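Side-chain contacts in TRAP dicarboxylate transporter, DctP subunit (PDB 4P1L), which binds D-glucuronate in vitro and is probably the extracytoplasmic solute-binding component of a tripartite ATP-independent periplasmic (TRAP) transport system: residues 43-46 and 47-51; 236-240 and 241-245; 246-249 and 250-254. All coordinates share one frame; numbering follows the deposited sequence.

Contact 1 (43-46 and 47-51); sequences ESFA and KEVAE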
ATOM      1  N   GLU A  43     -10.936 -13.311   0.564  1.00 20.95           N
ATOM      2  CA  GLU A  43     -12.032 -14.274   0.725  1.00 17.56           C
ATOM      3  C   GLU A  43     -11.557 -15.638   0.231  1.00 20.68           C
ATOM      4  O   GLU A  43     -11.896 -16.670   0.818  1.00 18.46           O
ATOM      5  CB  GLU A  43     -13.290 -13.831  -0.038  1.00 23.24           C
ATOM      6  CG  GLU A  43     -13.998 -12.621   0.546  1.00 23.82           C
ATOM      7  CD  GLU A  43     -14.679 -12.885   1.885  1.00 26.75           C
ATOM      8  OE1 GLU A  43     -14.653 -14.051   2.351  1.00 30.35           O
ATOM      9  OE2 GLU A  43     -15.235 -11.906   2.458  1.00 25.02           O
ATOM     10  N   SER A  44     -10.755 -15.649  -0.835  1.00 18.33           N
ATOM     11  CA  SER A  44     -10.174 -16.901  -1.329  1.00 20.47           C
ATOM     12  C   SER A  44      -9.282 -17.514  -0.264  1.00 20.91           C
ATOM     13  O   SER A  44      -9.346 -18.709  -0.005  1.00 22.39           O
ATOM     14  CB  SER A  44      -9.368 -16.668  -2.601  1.00 25.47           C
ATOM     15  OG  SER A  44     -10.221 -16.283  -3.660  1.00 26.91           O
ATOM     16  N   PHE A  45      -8.456 -16.677   0.357  1.00 17.99           N
ATOM     17  CA  PHE A  45      -7.588 -17.131   1.452  1.00 17.46           C
ATOM     18  C   PHE A  45      -8.436 -17.728   2.572  1.00 19.52           C
ATOM     19  O   PHE A  45      -8.161 -18.823   3.071  1.00 20.40           O
ATOM     20  CB  PHE A  45      -6.761 -15.952   1.966  1.00 17.08           C
ATOM     21  CG  PHE A  45      -6.020 -16.213   3.256  1.00 16.95           C
ATOM     22  CD1 PHE A  45      -4.900 -17.032   3.284  1.00 17.71           C
ATOM     23  CD2 PHE A  45      -6.405 -15.579   4.431  1.00 19.00           C
ATOM     24  CE1 PHE A  45      -4.217 -17.242   4.455  1.00 17.33           C
ATOM     25  CE2 PHE A  45      -5.697 -15.770   5.612  1.00 21.03           C
ATOM     26  CZ  PHE A  45      -4.617 -16.609   5.622  1.00 21.37           C
ATOM     27  N   ALA A  46      -9.477 -17.009   2.968  1.00 18.39           N
ATOM     28  CA  ALA A  46     -10.326 -17.471   4.054  1.00 20.93           C
ATOM     29  C   ALA A  46     -10.909 -18.857   3.753  1.00 21.05           C
ATOM     30  O   ALA A  46     -10.920 -19.734   4.615  1.00 21.87           O
ATOM     31  CB  ALA A  46     -11.451 -16.473   4.323  1.00 20.77           C
ATOM     32  N   LYS A  47     -11.412 -19.036   2.535  1.00 25.26           N
ATOM     33  CA  LYS A  47     -11.974 -20.330   2.152  1.00 26.48           C
ATOM     34  C   LYS A  47     -10.937 -21.432   2.151  1.00 22.51           C
ATOM     35  O   LYS A  47     -11.178 -22.529   2.669  1.00 24.87           O
ATOM     36  CB  LYS A  47     -12.625 -20.261   0.772  1.00 28.37           C
ATOM     37  CG  LYS A  47     -13.869 -19.425   0.741  1.00 35.71           C
ATOM     38  CD  LYS A  47     -14.313 -19.159  -0.702  1.00 44.51           C
ATOM     39  CE  LYS A  47     -15.705 -18.519  -0.736  1.00 46.16           C
ATOM     40  NZ  LYS A  47     -15.700 -17.048  -0.450  1.00 48.41           N
ATOM     41  N   GLU A  48      -9.792 -21.153   1.533  1.00 20.38           N
ATOM     42  CA  GLU A  48      -8.752 -22.160   1.386  1.00 21.80           C
ATOM     43  C   GLU A  48      -8.221 -22.576   2.765  1.00 26.32           C
ATOM     44  O   GLU A  48      -7.972 -23.755   3.026  1.00 26.22           O
ATOM     45  CB  GLU A  48      -7.643 -21.640   0.474  1.00 24.61           C
ATOM     46  CG  GLU A  48      -6.658 -22.700   0.041  1.00 29.65           C
ATOM     47  CD  GLU A  48      -5.677 -22.210  -1.002  1.00 24.94           C
ATOM     48  OE1 GLU A  48      -6.041 -21.306  -1.776  1.00 30.08           O
ATOM     49  OE2 GLU A  48      -4.536 -22.725  -1.059  1.00 36.57           O
ATOM     50  N   VAL A  49      -8.078 -21.613   3.667  1.00 22.80           N
ATOM     51  CA  VAL A  49      -7.672 -21.923   5.040  1.00 21.61           C
ATOM     52  C   VAL A  49      -8.681 -22.874   5.721  1.00 23.88           C
ATOM     53  O   VAL A  49      -8.299 -23.928   6.251  1.00 27.72           O
ATOM     54  CB  VAL A  49      -7.482 -20.645   5.881  1.00 23.12           C
ATOM     55  CG1 VAL A  49      -7.326 -20.979   7.360  1.00 22.29           C
ATOM     56  CG2 VAL A  49      -6.286 -19.854   5.361  1.00 20.12           C
ATOM     57  N   ALA A  50      -9.966 -22.538   5.683  1.00 23.04           N
ATOM     58  CA  ALA A  50     -10.977 -23.407   6.292  1.00 29.78           C
ATOM     59  C   ALA A  50     -10.936 -24.827   5.680  1.00 32.26           C
ATOM     60  O   ALA A  50     -10.989 -25.818   6.397  1.00 27.72           O
ATOM     61  CB  ALA A  50     -12.364 -22.793   6.141  1.00 31.47           C
ATOM     62  N   GLU A  51     -10.808 -24.918   4.358  1.00 31.28           N
ATOM     63  CA  GLU A  51     -10.764 -26.214   3.673  1.00 34.34           C
ATOM     64  C   GLU A  51      -9.495 -26.988   4.023  1.00 35.35           C
ATOM     65  O   GLU A  51      -9.551 -28.173   4.352  1.00 37.74           O
ATOM     66  CB  GLU A  51     -10.875 -26.020   2.156  1.00 36.27           C
ATOM     67  CG  GLU A  51     -12.223 -25.417   1.738  1.00 34.87           C
ATOM     68  CD  GLU A  51     -12.185 -24.701   0.390  1.00 35.02           C
ATOM     69  OE1 GLU A  51     -11.103 -24.647  -0.243  1.00 38.09           O
ATOM     70  OE2 GLU A  51     -13.257 -24.216  -0.036  1.00 37.80           O
TER
HETATM   71  O   HOH W   1     -14.911 -16.538   1.894  1.00 34.00           O
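E43 and K47, one turn apart on an alpha-helix, face each other across a water rather than through a direct salt bridge. The carboxylate oxygen E43 OE1 stops 4.2 Å from K47 NZ, and water 1 fills the role of intermediary. It donates to E43 OE1 and to the main-chain E43 O, and accepts from K47 NZ. The bend of the glutamate at its second torsion (chi2 -69°) turns the carboxylate back toward the lysine, whose own chain runs past the E43 carbonyl, with K47 CG 3.4 Å from E43 O. That carbonyl therefore has two donors, the water and K47 N, the latter at 3.0 Å. The other carboxylate oxygen, E43 OE2, is bonded to H63 NE2, which gives each oxygen of this acid a separate partner. S44 shows the same division of labour: its carbonyl receives E48 N, while its hydroxyl is hydrogen-bonded to E264 OE1.

On the buried side the i to i+4 pair is apolar. V49 CG2 lies over one face of the F45 ring, displaced toward the rim, in a CH-pi contact 3.7 Å from the ring centroid. This methyl also presses on the backbone, coming within 3.1 Å of F45 O, the carbonyl that accepts V49 N at 2.9 Å. A50 N gives to A46 O, continuing the unbroken i+4 to i series.

Helix 37-52 is the connection of a beta-alpha-beta unit between strands 26-29 and 59-62. A46 and V49 rest on P59 at the start of the second strand, F45 packs against I254, A257, A258 and A261 of helix 248-282, and its ring meets that of F84 with the planes at about 60°.

Contact 2 (236-240 and 241-245); sequences LCVAK and ASWEE. With SO4 (sulfate ion), chain E.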
ATOM      1  N   LEU A 236      -0.099  -9.753   3.457  1.00 13.17           N
ATOM      2  CA  LEU A 236      -1.123 -10.570   4.092  1.00 14.22           C
ATOM      3  C   LEU A 236      -0.423 -11.160   5.301  1.00 14.08           C
ATOM      4  O   LEU A 236       0.537 -11.923   5.147  1.00 16.10           O
ATOM      5  CB  LEU A 236      -1.629 -11.666   3.163  1.00 16.02           C
ATOM      6  CG  LEU A 236      -2.524 -12.738   3.767  1.00 19.38           C
ATOM      7  CD1 LEU A 236      -3.630 -12.158   4.599  1.00 26.14           C
ATOM      8  CD2 LEU A 236      -3.093 -13.589   2.647  1.00 20.02           C
ATOM      9  N   CYS A 237      -0.828 -10.744   6.492  1.00 16.28           N
ATOM     10  CA  CYS A 237      -0.138 -11.163   7.713  1.00 19.03           C
ATOM     11  C   CYS A 237      -1.093 -11.694   8.797  1.00 14.79           C
ATOM     12  O   CYS A 237      -2.317 -11.470   8.750  1.00 16.15           O
ATOM     13  CB  CYS A 237       0.669 -10.000   8.287  1.00 20.98           C
ATOM     14  SG  CYS A 237      -0.333  -8.648   8.977  1.00 19.39           S
ATOM     15  N   VAL A 238      -0.502 -12.398   9.763  1.00 16.46           N
ATOM     16  CA  VAL A 238      -1.227 -12.987  10.893  1.00 16.27           C
ATOM     17  C   VAL A 238      -0.618 -12.474  12.219  1.00 19.49           C
ATOM     18  O   VAL A 238       0.597 -12.308  12.324  1.00 17.53           O
ATOM     19  CB  VAL A 238      -1.182 -14.541  10.812  1.00 17.47           C
ATOM     20  CG1 VAL A 238      -1.803 -15.195  12.065  1.00 17.03           C
ATOM     21  CG2 VAL A 238      -1.893 -15.024   9.555  1.00 16.12           C
ATOM     22  N   ALA A 239      -1.453 -12.212  13.223  1.00 17.57           N
ATOM     23  CA  ALA A 239      -0.970 -11.944  14.581  1.00 18.48           C
ATOM     24  C   ALA A 239      -0.037 -13.076  15.060  1.00 24.21           C
ATOM     25  O   ALA A 239      -0.350 -14.271  14.958  1.00 20.99           O
ATOM     26  CB  ALA A 239      -2.132 -11.802  15.556  1.00 20.91           C
ATOM     27  N   LYS A 240       1.123 -12.711  15.580  1.00 21.22           N
ATOM     28  CA  LYS A 240       2.057 -13.735  16.040  1.00 23.18           C
ATOM     29  C   LYS A 240       1.400 -14.679  17.053  1.00 21.92           C
ATOM     30  O   LYS A 240       1.614 -15.883  17.007  1.00 24.22           O
ATOM     31  CB  LYS A 240       3.317 -13.113  16.650  1.00 25.27           C
ATOM     32  CG  LYS A 240       4.350 -14.177  17.109  1.00 26.25           C
ATOM     33  CD  LYS A 240       5.602 -13.542  17.732  1.00 37.32           C
ATOM     34  CE  LYS A 240       6.456 -12.829  16.691  1.00 43.46           C
ATOM     35  NZ  LYS A 240       7.912 -12.777  17.057  1.00 50.05           N
ATOM     36  N   ALA A 241       0.606 -14.126  17.961  1.00 24.79           N
ATOM     37  CA  ALA A 241      -0.088 -14.932  18.968  1.00 28.40           C
ATOM     38  C   ALA A 241      -0.985 -15.981  18.310  1.00 27.73           C
ATOM     39  O   ALA A 241      -0.995 -17.151  18.704  1.00 27.44           O
ATOM     40  CB  ALA A 241      -0.921 -14.035  19.866  1.00 30.57           C
ATOM     41  N   SER A 242      -1.738 -15.557  17.302  1.00 26.85           N
ATOM     42  CA  SER A 242      -2.662 -16.469  16.626  1.00 22.45           C
ATOM     43  C   SER A 242      -1.909 -17.529  15.833  1.00 27.60           C
ATOM     44  O   SER A 242      -2.322 -18.678  15.747  1.00 25.84           O
ATOM     45  CB  SER A 242      -3.589 -15.693  15.683  1.00 23.11           C
ATOM     46  OG  SER A 242      -4.375 -14.778  16.415  1.00 27.17           O
ATOM     47  N   TRP A 243      -0.795 -17.119  15.247  1.00 19.38           N
ATOM     48  CA  TRP A 243       0.062 -18.008  14.476  1.00 19.58           C
ATOM     49  C   TRP A 243       0.656 -19.119  15.339  1.00 21.32           C
ATOM     50  O   TRP A 243       0.609 -20.295  14.979  1.00 24.76           O
ATOM     51  CB  TRP A 243       1.181 -17.159  13.847  1.00 20.14           C
ATOM     52  CG  TRP A 243       1.985 -17.853  12.783  1.00 19.18           C
ATOM     53  CD1 TRP A 243       3.324 -18.066  12.800  1.00 19.71           C
ATOM     54  CD2 TRP A 243       1.510 -18.388  11.541  1.00 18.97           C
ATOM     55  NE1 TRP A 243       3.720 -18.701  11.645  1.00 19.86           N
ATOM     56  CE2 TRP A 243       2.627 -18.914  10.856  1.00 23.42           C
ATOM     57  CE3 TRP A 243       0.255 -18.480  10.940  1.00 20.38           C
ATOM     58  CZ2 TRP A 243       2.522 -19.550   9.608  1.00 21.98           C
ATOM     59  CZ3 TRP A 243       0.156 -19.105   9.688  1.00 21.34           C
ATOM     60  CH2 TRP A 243       1.285 -19.609   9.037  1.00 23.76           C
ATOM     61  N   GLU A 244       1.198 -18.739  16.493  1.00 23.62           N
ATOM     62  CA  GLU A 244       1.886 -19.680  17.364  1.00 26.59           C
ATOM     63  C   GLU A 244       0.953 -20.720  17.978  1.00 27.55           C
ATOM     64  O   GLU A 244       1.387 -21.825  18.301  1.00 32.59           O
ATOM     65  CB  GLU A 244       2.616 -18.920  18.465  1.00 30.18           C
ATOM     66  CG  GLU A 244       3.791 -18.127  17.919  1.00 38.06           C
ATOM     67  CD  GLU A 244       4.605 -17.454  19.004  1.00 44.87           C
ATOM     68  OE1 GLU A 244       4.049 -17.144  20.088  1.00 46.62           O
ATOM     69  OE2 GLU A 244       5.809 -17.239  18.751  1.00 47.87           O
ATOM     70  N   GLU A 245      -0.326 -20.372  18.125  1.00 25.67           N
ATOM     71  CA  GLU A 245      -1.290 -21.284  18.746  1.00 30.21           C
ATOM     72  C   GLU A 245      -1.547 -22.510  17.883  1.00 24.09           C
ATOM     73  O   GLU A 245      -1.951 -23.543  18.391  1.00 25.91           O
ATOM     74  CB  GLU A 245      -2.622 -20.578  18.966  1.00 32.66           C
ATOM     75  CG  GLU A 245      -2.632 -19.598  20.102  1.00 35.86           C
ATOM     76  CD  GLU A 245      -3.913 -18.792  20.134  1.00 41.78           C
ATOM     77  OE1 GLU A 245      -4.512 -18.556  19.052  1.00 42.28           O
ATOM     78  OE2 GLU A 245      -4.323 -18.397  21.246  1.00 51.63           O
TER
HETATM   79  S   SO4 E 403       6.749 -20.749  10.347  0.82 39.58           S
HETATM   80  O1  SO4 E 403       5.996 -21.207   9.186  0.82 35.33           O
HETATM   81  O2  SO4 E 403       8.170 -20.753  10.030  0.82 44.97           O
HETATM   82  O3  SO4 E 403       6.382 -19.391  10.755  0.82 35.68           O
HETATM   83  O4  SO4 E 403       6.466 -21.633  11.476  0.82 40.59           O
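V238 and W243 both set their first side-chain torsion so that the leading branch lies opposite the backbone N, V238 CG1 at 174° and W243 CG at -167°. The two side chains then cross at about a right angle, and V238 CG1 packs 4.0 Å from W243 CB and equally near W243 CE3 on the benzene part of the indole. K240 starts out in the same way but turns at its third torsion, whereas E244 is extended beyond CG and crosses it obliquely. Here the aliphatic part makes the contact: E244 OE2 is 3.8 Å from K240 CG, while K240 NZ stays too distant from the carboxylate for a salt bridge and gives a weak bond to A131 O.

This is a strand-to-helix junction. Strand 234-239 ends in A239 at the N-cap, and the axes of segments 236-239 and 241-245 lie at 77° to each other. The first turn is closed by W243 N giving to A239 O at 2.9 Å, followed by E244 N to K240 O. S242 has its hydroxyl bonded to D83, next to the strand that borders 234-239, and its CB fills in beside V238 CG1.

At the far side of the indole, W243 NE1 donates in the plane of the ring to sulfate O3, at 2.9 Å and nearly straight. R255 NH2 is hydrogen-bonded to the same ion. The tryptophan is thus divided chemically. Its benzene part is packed on V238 and on I136 and L138 of strand 135-141, while the indole N-H is turned to an anion, consistent with a locally positive setting to which R255, and more weakly R251, would contribute; the ion itself probably came from the crystallisation liquor, and no function need be read into it.

Contact 3 (246-249 and 250-254); sequences LSEK and DRQAI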
ATOM      1  N   LEU A 246      -1.316 -22.388  16.579  1.00 27.71           N
ATOM      2  CA  LEU A 246      -1.686 -23.428  15.623  1.00 23.67           C
ATOM      3  C   LEU A 246      -0.782 -24.664  15.720  1.00 25.33           C
ATOM      4  O   LEU A 246       0.283 -24.613  16.315  1.00 26.89           O
ATOM      5  CB  LEU A 246      -1.574 -22.882  14.207  1.00 24.42           C
ATOM      6  CG  LEU A 246      -2.433 -21.663  13.836  1.00 25.81           C
ATOM      7  CD1 LEU A 246      -2.010 -21.146  12.457  1.00 25.49           C
ATOM      8  CD2 LEU A 246      -3.898 -22.030  13.859  1.00 34.60           C
ATOM      9  N   SER A 247      -1.221 -25.767  15.117  1.00 25.51           N
ATOM     10  CA  SER A 247      -0.324 -26.886  14.818  1.00 26.70           C
ATOM     11  C   SER A 247       0.665 -26.482  13.724  1.00 25.98           C
ATOM     12  O   SER A 247       0.414 -25.541  12.926  1.00 24.75           O
ATOM     13  CB  SER A 247      -1.126 -28.091  14.329  1.00 27.54           C
ATOM     14  OG  SER A 247      -1.690 -27.806  13.046  1.00 26.85           O
ATOM     15  N   GLU A 248       1.785 -27.194  13.683  1.00 29.25           N
ATOM     16  CA  GLU A 248       2.791 -26.991  12.638  1.00 26.85           C
ATOM     17  C   GLU A 248       2.180 -27.302  11.269  1.00 26.78           C
ATOM     18  O   GLU A 248       2.444 -26.609  10.283  1.00 28.61           O
ATOM     19  CB  GLU A 248       4.015 -27.884  12.904  1.00 28.04           C
ATOM     20  CG  GLU A 248       5.222 -27.614  12.007  1.00 39.27           C
ATOM     21  CD  GLU A 248       5.176 -28.391  10.705  1.00 50.22           C
ATOM     22  OE1 GLU A 248       4.739 -29.565  10.718  1.00 54.38           O
ATOM     23  OE2 GLU A 248       5.576 -27.822   9.662  1.00 56.56           O
ATOM     24  N   LYS A 249       1.347 -28.340  11.200  1.00 27.42           N
ATOM     25  CA  LYS A 249       0.744 -28.707   9.922  1.00 27.55           C
ATOM     26  C   LYS A 249      -0.199 -27.602   9.432  1.00 28.45           C
ATOM     27  O   LYS A 249      -0.209 -27.255   8.256  1.00 27.03           O
ATOM     28  CB  LYS A 249      -0.008 -30.042  10.016  1.00 29.81           C
ATOM     29  CG  LYS A 249      -0.495 -30.549   8.669  1.00 41.25           C
ATOM     30  CD  LYS A 249      -1.357 -31.796   8.808  1.00 54.05           C
ATOM     31  CE  LYS A 249      -2.531 -31.546   9.753  1.00 54.18           C
ATOM     32  NZ  LYS A 249      -3.739 -32.344   9.404  1.00 58.06           N
ATOM     33  N   ASP A 250      -0.986 -27.035  10.332  1.00 28.07           N
ATOM     34  CA  ASP A 250      -1.892 -25.965   9.917  1.00 28.75           C
ATOM     35  C   ASP A 250      -1.142 -24.691   9.482  1.00 24.99           C
ATOM     36  O   ASP A 250      -1.566 -24.009   8.533  1.00 23.79           O
ATOM     37  CB  ASP A 250      -2.921 -25.662  11.010  1.00 27.43           C
ATOM     38  CG  ASP A 250      -4.056 -26.679  11.046  1.00 34.08           C
ATOM     39  OD1 ASP A 250      -4.115 -27.564  10.154  1.00 29.90           O
ATOM     40  OD2 ASP A 250      -4.897 -26.583  11.972  1.00 33.98           O
ATOM     41  N   ARG A 251      -0.036 -24.355  10.150  1.00 24.70           N
ATOM     42  CA  ARG A 251       0.783 -23.224   9.690  1.00 22.98           C
ATOM     43  C   ARG A 251       1.241 -23.454   8.251  1.00 25.97           C
ATOM     44  O   ARG A 251       1.183 -22.558   7.422  1.00 22.43           O
ATOM     45  CB  ARG A 251       2.010 -22.994  10.589  1.00 22.25           C
ATOM     46  CG  ARG A 251       1.724 -22.216  11.890  1.00 23.35           C
ATOM     47  CD  ARG A 251       3.015 -21.868  12.652  1.00 22.14           C
ATOM     48  NE  ARG A 251       3.589 -23.033  13.315  1.00 26.65           N
ATOM     49  CZ  ARG A 251       3.124 -23.526  14.463  1.00 30.12           C
ATOM     50  NH1 ARG A 251       3.682 -24.604  15.007  1.00 25.70           N
ATOM     51  NH2 ARG A 251       2.099 -22.929  15.079  1.00 31.63           N
ATOM     52  N   GLN A 252       1.715 -24.658   7.948  1.00 24.91           N
ATOM     53  CA  GLN A 252       2.209 -24.930   6.595  1.00 23.74           C
ATOM     54  C   GLN A 252       1.071 -24.760   5.577  1.00 25.41           C
ATOM     55  O   GLN A 252       1.263 -24.190   4.485  1.00 24.82           O
ATOM     56  CB  GLN A 252       2.841 -26.334   6.520  1.00 31.31           C
ATOM     57  CG  GLN A 252       3.070 -26.848   5.095  1.00 38.34           C
ATOM     58  CD  GLN A 252       3.722 -28.235   5.049  1.00 50.59           C
ATOM     59  OE1 GLN A 252       4.324 -28.698   6.024  1.00 51.24           O
ATOM     60  NE2 GLN A 252       3.598 -28.900   3.906  1.00 55.14           N
ATOM     61  N   ALA A 253      -0.119 -25.225   5.947  1.00 26.57           N
ATOM     62  CA  ALA A 253      -1.283 -25.125   5.078  1.00 32.22           C
ATOM     63  C   ALA A 253      -1.718 -23.670   4.877  1.00 27.90           C
ATOM     64  O   ALA A 253      -2.078 -23.267   3.765  1.00 23.16           O
ATOM     65  CB  ALA A 253      -2.451 -25.961   5.637  1.00 29.44           C
ATOM     66  N   ILE A 254      -1.682 -22.876   5.944  1.00 21.10           N
ATOM     67  CA  ILE A 254      -2.132 -21.495   5.870  1.00 19.87           C
ATOM     68  C   ILE A 254      -1.131 -20.646   5.065  1.00 19.23           C
ATOM     69  O   ILE A 254      -1.512 -19.761   4.303  1.00 19.92           O
ATOM     70  CB  ILE A 254      -2.423 -20.940   7.283  1.00 19.47           C
ATOM     71  CG1 ILE A 254      -3.617 -21.710   7.882  1.00 23.40           C
ATOM     72  CG2 ILE A 254      -2.696 -19.430   7.259  1.00 18.31           C
ATOM     73  CD1 ILE A 254      -3.891 -21.407   9.332  1.00 25.22           C
TER
HETATM   74  O   HOH W   2       2.434 -26.230  17.143  1.00 26.69           O
HETATM   75  O   HOH W   3      -4.061 -25.878  14.523  1.00 23.87           O
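S247 caps the N-terminus of helix 248-282: its OG accepts from D250 N at 2.9 Å. The hydroxyl takes the crowded position between backbone N and carbonyl carbon (chi1 68°), which aims it at the first turn. The reciprocal bond of a classical capping box is replaced by a water: water 3 accepts from S247 N and donates to D250 OD2. R251 N then closes the turn on S247 O.

R251 folds back over the same cap. Its guanidinium lies with one face over S247 O, a stacking contact 3.7 Å from the plane. From the same group R251 NH2 donates to L246 O at 2.8 Å. That bond is bent (131°), and the donor stands above the carbonyl plane. Water 2, in the guanidinium plane, accepts from R251 NH1 at 3.0 Å and donates to L246 O. On the inner side the methyls L246 CD1 and I254 CD1 touch at 3.7 Å.

Beyond this shell, L246 and I254 both pack on W26 and V57, and D250 OD1 is fixed by a salt bridge to R56. R251 NH2 has a second acceptor in W243 O of the preceding helix, 240-245.

Contact 1 comes first in the chain, on helix 37-52; contact 2 follows nearly two hundred residues later, at the end of strand 234-239, and contact 3 begins directly after it, where helix 248-282 starts. Their centres are about 16 Å (1 and 2), 13 Å (1 and 3) and 11 Å (2 and 3) apart, all on one side of the chain's centre. F45 CD1 meets L236 CD2 at 3.9 Å, and I254 touches both V49 and W243. I254 and F45 thus bring the three contacts together beside the five-stranded mixed sheet. Contacts 2 and 3 lie away from the glucuronate site, while the E43 side chain is about 11 Å from that of ligand-binding H32; all three are packing within the fold.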